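Local coordinates for protein dimethylsulfoniopropionate lyase (Roseovarius nubinhibens, PDB 4B29) that probably cleaves dimethylsulfoniopropionate into dimethyl sulfide and acrylate, using a metal ion held in a cupin-type beta barrel, at residues His77-Asp80 with Gln81-Pro84; Trp117-Ala121 with Gly122-His126; His148-Leu151 with Pro152-Tyr156. One frame throughout, in Å; residues are numbered along the deposited sequence.

Contact 1 of 3, residues His77-Asp80 with Gln81-Pro84; sequences HASD and QSQP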
# COMPACT_ATOMS: atom_id res chain seq x y z
N HIS A 77 -10.15 8.54 -7.71
CA HIS A 77 -10.30 9.95 -7.32
C HIS A 77 -9.35 10.34 -6.17
O HIS A 77 -9.27 9.63 -5.18
CB HIS A 77 -11.76 10.22 -6.85
CG HIS A 77 -11.98 11.58 -6.24
ND1 HIS A 77 -12.07 12.73 -7.00
CD2 HIS A 77 -12.15 11.96 -4.94
CE1 HIS A 77 -12.25 13.77 -6.20
NE2 HIS A 77 -12.32 13.33 -4.95
N ALA A 78 -8.67 11.47 -6.32
CA ALA A 78 -7.83 12.04 -5.27
C ALA A 78 -8.44 13.28 -4.64
O ALA A 78 -9.18 14.06 -5.31
CB ALA A 78 -6.40 12.37 -5.84
N SER A 79 -8.12 13.54 -3.39
CA SER A 79 -8.40 14.86 -2.83
C SER A 79 -7.32 15.82 -3.30
O SER A 79 -6.31 15.38 -3.87
CB SER A 79 -8.37 14.81 -1.31
OG SER A 79 -7.03 14.45 -0.89
N ASP A 80 -7.50 17.12 -3.08
CA ASP A 80 -6.44 18.06 -3.45
C ASP A 80 -5.16 17.72 -2.65
O ASP A 80 -4.04 17.85 -3.16
CB ASP A 80 -6.89 19.50 -3.14
CG ASP A 80 -7.97 19.99 -4.11
OD1 ASP A 80 -8.28 19.32 -5.14
OD2 ASP A 80 -8.50 21.09 -3.83
N GLN A 81 -5.34 17.26 -1.41
CA GLN A 81 -4.20 16.89 -0.55
C GLN A 81 -3.50 15.62 -1.01
O GLN A 81 -2.28 15.50 -0.82
CB GLN A 81 -4.65 16.76 0.89
CG GLN A 81 -4.85 18.14 1.52
CD GLN A 81 -5.81 18.07 2.68
OE1 GLN A 81 -5.99 17.00 3.30
NE2 GLN A 81 -6.50 19.23 2.96
N SER A 82 -4.22 14.70 -1.61
CA SER A 82 -3.63 13.38 -1.95
C SER A 82 -3.20 13.30 -3.42
O SER A 82 -2.56 12.33 -3.84
CB SER A 82 -4.62 12.27 -1.61
OG SER A 82 -5.58 12.03 -2.65
N GLN A 83 -3.60 14.30 -4.22
CA GLN A 83 -3.26 14.26 -5.65
C GLN A 83 -1.74 14.17 -5.95
O GLN A 83 -1.35 13.40 -6.81
CB GLN A 83 -3.93 15.44 -6.40
CG GLN A 83 -3.38 15.69 -7.83
CD GLN A 83 -2.15 16.69 -7.82
OE1 GLN A 83 -2.18 17.72 -7.13
NE2 GLN A 83 -1.08 16.37 -8.58
N PRO A 84 -0.91 14.93 -5.24
CA PRO A 84 0.55 14.84 -5.54
C PRO A 84 1.07 13.41 -5.34
O PRO A 84 1.81 12.89 -6.20
CB PRO A 84 1.19 15.85 -4.57
CG PRO A 84 0.08 16.93 -4.45
CD PRO A 84 -1.19 16.07 -4.36
O HOH W 1 -3.55 19.12 -5.49

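Contact 2 of 3, residues Trp117-Ala121 with Gly122-His126; sequences WFELA and GPSGH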
# COMPACT_ATOMS: atom_id res chain seq x y z
N TRP A 117 1.16 -4.99 -5.31
CA TRP A 117 1.71 -4.14 -4.26
C TRP A 117 3.22 -4.03 -4.43
O TRP A 117 3.83 -4.85 -5.15
CB TRP A 117 1.41 -4.73 -2.86
CG TRP A 117 2.08 -6.03 -2.54
CD1 TRP A 117 1.71 -7.27 -2.95
CD2 TRP A 117 3.25 -6.21 -1.72
NE1 TRP A 117 2.57 -8.23 -2.43
CE2 TRP A 117 3.53 -7.59 -1.68
CE3 TRP A 117 4.07 -5.32 -1.02
CZ2 TRP A 117 4.61 -8.13 -0.94
CZ3 TRP A 117 5.16 -5.85 -0.30
CH2 TRP A 117 5.40 -7.25 -0.27
N PHE A 118 3.82 -3.07 -3.74
CA PHE A 118 5.27 -3.03 -3.74
C PHE A 118 5.74 -2.41 -2.43
O PHE A 118 4.96 -1.77 -1.69
CB PHE A 118 5.82 -2.26 -4.95
CG PHE A 118 5.51 -0.76 -4.97
CD1 PHE A 118 6.36 0.20 -4.38
CD2 PHE A 118 4.38 -0.30 -5.63
CE1 PHE A 118 6.09 1.60 -4.48
CE2 PHE A 118 4.11 1.08 -5.75
CZ PHE A 118 4.92 2.04 -5.15
N GLU A 119 7.04 -2.56 -2.13
CA GLU A 119 7.58 -2.01 -0.88
C GLU A 119 8.39 -0.77 -1.23
O GLU A 119 9.42 -0.86 -1.92
CB GLU A 119 8.47 -3.08 -0.21
CG GLU A 119 9.01 -2.67 1.18
CD GLU A 119 9.81 -3.81 1.83
OE1 GLU A 119 9.80 -4.97 1.34
OE2 GLU A 119 10.66 -3.48 2.67
N LEU A 120 7.90 0.39 -0.83
CA LEU A 120 8.60 1.61 -1.16
C LEU A 120 9.84 1.77 -0.29
O LEU A 120 10.93 2.14 -0.79
CB LEU A 120 7.65 2.80 -0.91
CG LEU A 120 8.26 4.19 -1.04
CD1 LEU A 120 8.95 4.37 -2.49
CD2 LEU A 120 7.18 5.27 -0.78
N ALA A 121 9.68 1.53 1.00
CA ALA A 121 10.81 1.73 1.95
C ALA A 121 10.74 0.61 2.96
O ALA A 121 9.66 0.19 3.40
CB ALA A 121 10.75 3.07 2.67
N GLY A 122 11.92 0.10 3.34
CA GLY A 122 11.93 -0.91 4.37
C GLY A 122 13.09 -1.87 4.12
O GLY A 122 13.99 -1.57 3.28
N PRO A 123 13.08 -3.01 4.78
CA PRO A 123 14.24 -3.91 4.67
C PRO A 123 14.50 -4.32 3.21
O PRO A 123 15.65 -4.43 2.80
CB PRO A 123 13.82 -5.13 5.49
CG PRO A 123 13.00 -4.46 6.65
CD PRO A 123 12.20 -3.38 5.93
N SER A 124 13.42 -4.46 2.43
CA SER A 124 13.57 -4.79 0.98
C SER A 124 12.84 -3.78 0.08
O SER A 124 12.28 -4.14 -0.98
CB SER A 124 13.22 -6.23 0.65
OG SER A 124 12.10 -6.70 1.30
N GLY A 125 12.87 -2.54 0.51
CA GLY A 125 12.23 -1.43 -0.21
C GLY A 125 13.08 -0.95 -1.38
O GLY A 125 14.27 -1.33 -1.55
N HIS A 126 12.51 -0.08 -2.20
CA HIS A 126 13.34 0.68 -3.13
C HIS A 126 14.26 1.64 -2.39
O HIS A 126 15.30 2.06 -2.95
CB HIS A 126 12.42 1.44 -4.11
CG HIS A 126 11.84 0.53 -5.12
ND1 HIS A 126 12.56 0.12 -6.23
CD2 HIS A 126 10.69 -0.18 -5.14
CE1 HIS A 126 11.85 -0.75 -6.92
NE2 HIS A 126 10.71 -0.95 -6.28
O HOH W 2 10.89 -3.14 -3.20

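Contact 3 of 3, residues His148-Leu151 with Pro152-Tyr156; sequences HEHL and PEELY. With ZN (zinc ion), chain J; PO4 (phosphate ion), chain B; EDO (1,2-ethanediol), chain F.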
# COMPACT_ATOMS: atom_id res chain seq x y z
N HIS A 148 -7.28 -11.84 5.84
CA HIS A 148 -5.84 -12.16 5.85
C HIS A 148 -5.25 -11.55 7.11
O HIS A 148 -5.88 -10.71 7.75
CB HIS A 148 -5.15 -11.64 4.60
CG HIS A 148 -5.32 -10.18 4.37
ND1 HIS A 148 -6.50 -9.65 3.88
CD2 HIS A 148 -4.47 -9.13 4.53
CE1 HIS A 148 -6.38 -8.33 3.77
NE2 HIS A 148 -5.15 -8.00 4.15
N GLU A 149 -4.03 -11.97 7.47
CA GLU A 149 -3.54 -11.59 8.78
C GLU A 149 -2.02 -11.70 8.80
O GLU A 149 -1.42 -12.31 7.91
CB GLU A 149 -4.13 -12.50 9.86
CG GLU A 149 -3.71 -13.98 9.63
CD GLU A 149 -4.41 -14.85 10.61
OE1 GLU A 149 -5.59 -15.18 10.37
OE2 GLU A 149 -3.80 -15.14 11.66
N HIS A 150 -1.43 -11.12 9.83
CA HIS A 150 0.03 -11.17 10.00
C HIS A 150 0.36 -10.68 11.40
O HIS A 150 -0.37 -9.84 11.99
CB HIS A 150 0.75 -10.29 8.96
CG HIS A 150 0.04 -9.00 8.69
ND1 HIS A 150 0.04 -7.94 9.57
CD2 HIS A 150 -0.75 -8.64 7.66
CE1 HIS A 150 -0.71 -6.95 9.08
NE2 HIS A 150 -1.19 -7.36 7.91
N LEU A 151 1.53 -11.11 11.91
CA LEU A 151 1.94 -10.65 13.23
C LEU A 151 2.17 -9.10 13.35
O LEU A 151 1.74 -8.49 14.30
CB LEU A 151 3.20 -11.44 13.68
CG LEU A 151 3.80 -11.02 15.00
CD1 LEU A 151 2.83 -11.25 16.20
CD2 LEU A 151 5.09 -11.88 15.20
N PRO A 152 2.90 -8.45 12.40
CA PRO A 152 3.21 -7.03 12.59
C PRO A 152 1.94 -6.17 12.54
O PRO A 152 0.94 -6.57 11.90
CB PRO A 152 4.10 -6.68 11.36
CG PRO A 152 3.92 -7.82 10.36
CD PRO A 152 3.66 -9.04 11.27
N GLU A 153 1.99 -5.10 13.28
CA GLU A 153 0.91 -4.06 13.19
C GLU A 153 1.02 -3.31 11.89
O GLU A 153 2.11 -3.19 11.31
CB GLU A 153 1.10 -3.07 14.31
CG GLU A 153 0.82 -3.74 15.72
CD GLU A 153 1.06 -2.78 16.83
OE1 GLU A 153 1.32 -1.58 16.56
OE2 GLU A 153 0.97 -3.14 18.03
N GLU A 154 -0.09 -2.73 11.44
CA GLU A 154 -0.08 -2.03 10.16
C GLU A 154 -1.01 -0.84 10.29
O GLU A 154 -1.98 -0.88 11.05
CB GLU A 154 -0.61 -3.05 9.16
CG GLU A 154 -1.28 -2.60 8.02
CD GLU A 154 -1.59 -3.74 7.08
OE1 GLU A 154 -2.54 -4.52 7.31
OE2 GLU A 154 -0.95 -3.82 6.05
N LEU A 155 -0.70 0.24 9.59
CA LEU A 155 -1.56 1.45 9.57
C LEU A 155 -1.79 1.77 8.10
O LEU A 155 -0.87 2.21 7.38
CB LEU A 155 -0.86 2.61 10.29
CG LEU A 155 -1.69 3.92 10.32
CD1 LEU A 155 -3.05 3.73 11.02
CD2 LEU A 155 -0.87 5.03 11.00
N TYR A 156 -3.02 1.53 7.63
CA TYR A 156 -3.38 1.88 6.26
C TYR A 156 -3.66 3.37 6.14
O TYR A 156 -4.16 4.01 7.07
CB TYR A 156 -4.73 1.18 5.89
CG TYR A 156 -4.55 -0.02 5.04
CD1 TYR A 156 -4.18 -1.25 5.64
CD2 TYR A 156 -4.71 0.02 3.67
CE1 TYR A 156 -4.03 -2.41 4.83
CE2 TYR A 156 -4.56 -1.09 2.88
CZ TYR A 156 -4.17 -2.30 3.46
OH TYR A 156 -4.05 -3.41 2.67
ZN ZN J . -2.53 -6.40 6.67
P PO4 B . -2.28 -6.19 3.75
O1 PO4 B . -2.07 -7.00 2.50
O2 PO4 B . -1.33 -4.99 3.67
O3 PO4 B . -3.72 -5.71 3.90
O4 PO4 B . -1.96 -6.97 4.98
C1 EDO F . -0.73 -2.28 1.31
O1 EDO F . -2.08 -2.01 0.93
C2 EDO F . -0.32 -3.52 0.56
O2 EDO F . 0.93 -3.86 1.14

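Contact 1 of 3, residues His77-Asp80 with Gln81-Pro84
The side chain of Ser-79 folds over the backbone of the turn that follows it, with OG lying against the amides of Gln-81 and Ser-82. The bonding is reciprocal, as in a capping box, and it leads the chain into helix 83-92. Ser-79 OG accepts from Ser-82 N at 2.9 Å. In return Ser-79 N donates to Ser-82 OG at 3.0 Å, a weak bond (N-H...O angle 135°). Both serines place OG between their own backbone N and carbonyl carbon (chi1 63° and 84°), which turns each hydroxyl back across the turn toward the other residue's amide. The backbone tightens the same loop: Ser-79 O is approached by Gln-83 N at 2.9 Å and by Ser-82 N at 3.2 Å, both weak bonds. Ser-82 OG is also hydrogen-bonded to Val-159 O, so the cap is tied to the end of strand 153-159. Against that hydroxyl rests the methyl of Ala-78, with CB 3.3 Å from Ser-82 OG, and the same methyl also packs on Gln-83 CA. Gln-83 bends at chi2 and directs NE2 to Asp-87, one helical turn on. Its other amide atom, OE1, accepts from a water at 2.6 Å, and that water also donates to Asp-80 O at 2.7 Å.

Contact 2 of 3, residues Trp117-Ala121 with Gly122-His126
A classic beta bulge, in which Leu-120 and Ala-121 both face Val-134 of strand 133-139, marks the corner where strand 115-122 turns into the loop 122-126. Immediately after it the chain makes a beta turn with Pro-123 and Ser-124 at its centre, closed by Gly-125 N to Gly-122 O at 3.1 Å. The backbone of Gly-122 has phi at 149°, in a region open mainly to glycine, and from this point the loop folds back over its own strand. The carboxylate of Glu-119 fills the inside of that fold. Its CG is anti to the backbone N (chi1 -175°) and the chain stays extended beyond, so the group arrives under the turn and both of its oxygens engage Ser-124. Ser-124 OG donates to Glu-119 OE1 at 2.9 Å, tilted moderately out of the carboxylate plane, while Ser-124 N donates to OE2 at 2.9 Å from farther out of it (32°). Both bonds meet the syn side of their oxygen. OE1 also forms a salt bridge with Arg-99, whose guanidinium reaches Ser-124 O as well, so a buried acid is matched by a charge and two donors. The backbone carbonyl of Glu-119 holds the far end of the loop: His-126 N donates to it at 3.2 Å, and Gly-125 CA makes a CA-H...O contact with it at 3.3 Å. The ring of His-126 approaches Phe-118 obliquely, and its NE2 is hydrogen-bonded to Glu-97 N. A water completes the arrangement, donating to Glu-119 O at 3.0 Å and to Ser-124 O at 2.8 Å.

Contact 3 of 3, residues His148-Leu151 with Pro152-Tyr156
His-150 and Glu-154 converge on the zinc ion from two sides of a tight bend, the imidazole through NE2 at 2.1 Å and the carboxylate through OE1 at 2.0 Å. OE1 lies at the edge of the His-150 ring and in its plane, 3.2 Å from NE2, so the two donors sit side by side on the metal; the pair is no hydrogen bond, since both bind the zinc. Their spacing fits the first cupin motif, HxHxxxE, which runs here from His-148 to Glu-154 and joins strands 144-149 and 153-159. His-150 has CG between its backbone N and carbonyl carbon (chi1 39°), which swings the imidazole over the bend. The ring's rotation is fixed from the other side: ND1 donates to Pro-152 O at 2.8 Å, with the oxygen only 3° out of the ring plane. Glu-154 reaches the ion on a side chain extended beyond CG, and its OE1 is also hydrogen-bonded to His-183. His-189 completes the protein ligands. The remaining position is taken by phosphate O4 at 1.9 Å, from an ion that probably came from the crystallisation liquor. His-148, whose ring is inclined about 50° to that of His-150, does not touch the zinc; its NE2 donates to phosphate O3 at 2.7 Å. Tyr-156 OH comes from across the site and donates to the same oxygen at 2.6 Å; phosphate O3 lies at the edge of both rings, near the plane of each. Since ND1 of His-150 carries the hydrogen, the lone pair of NE2 is left for the metal, and the Pro-152 carbonyl probably strengthens it as a donor. His-148 and Tyr-156 gripping one metal-bound anion is consistent with a pocket that can hold an anionic group beside the zinc.

Contact 3 forms the zinc site, and the other two are structural parts of the same fold around it. Contact 2 is the nearer: its centre is 16 Å from that of contact 3, and the side chain of Glu-119 is about 11 Å from that of Glu-154 and about 13 Å from the zinc. Their strands, 115-122 and 153-159, belong to one mixed sheet, with 133-139 and 198-205 between them. Contact 1 lies on the surface across the chain's centre from contact 3, 25 Å between centres, yet Ser-82 bonds to Val-159 at the far end of the strand that carries Glu-154. Contacts 1 and 2 come no nearer than about 11 Å between closest atoms.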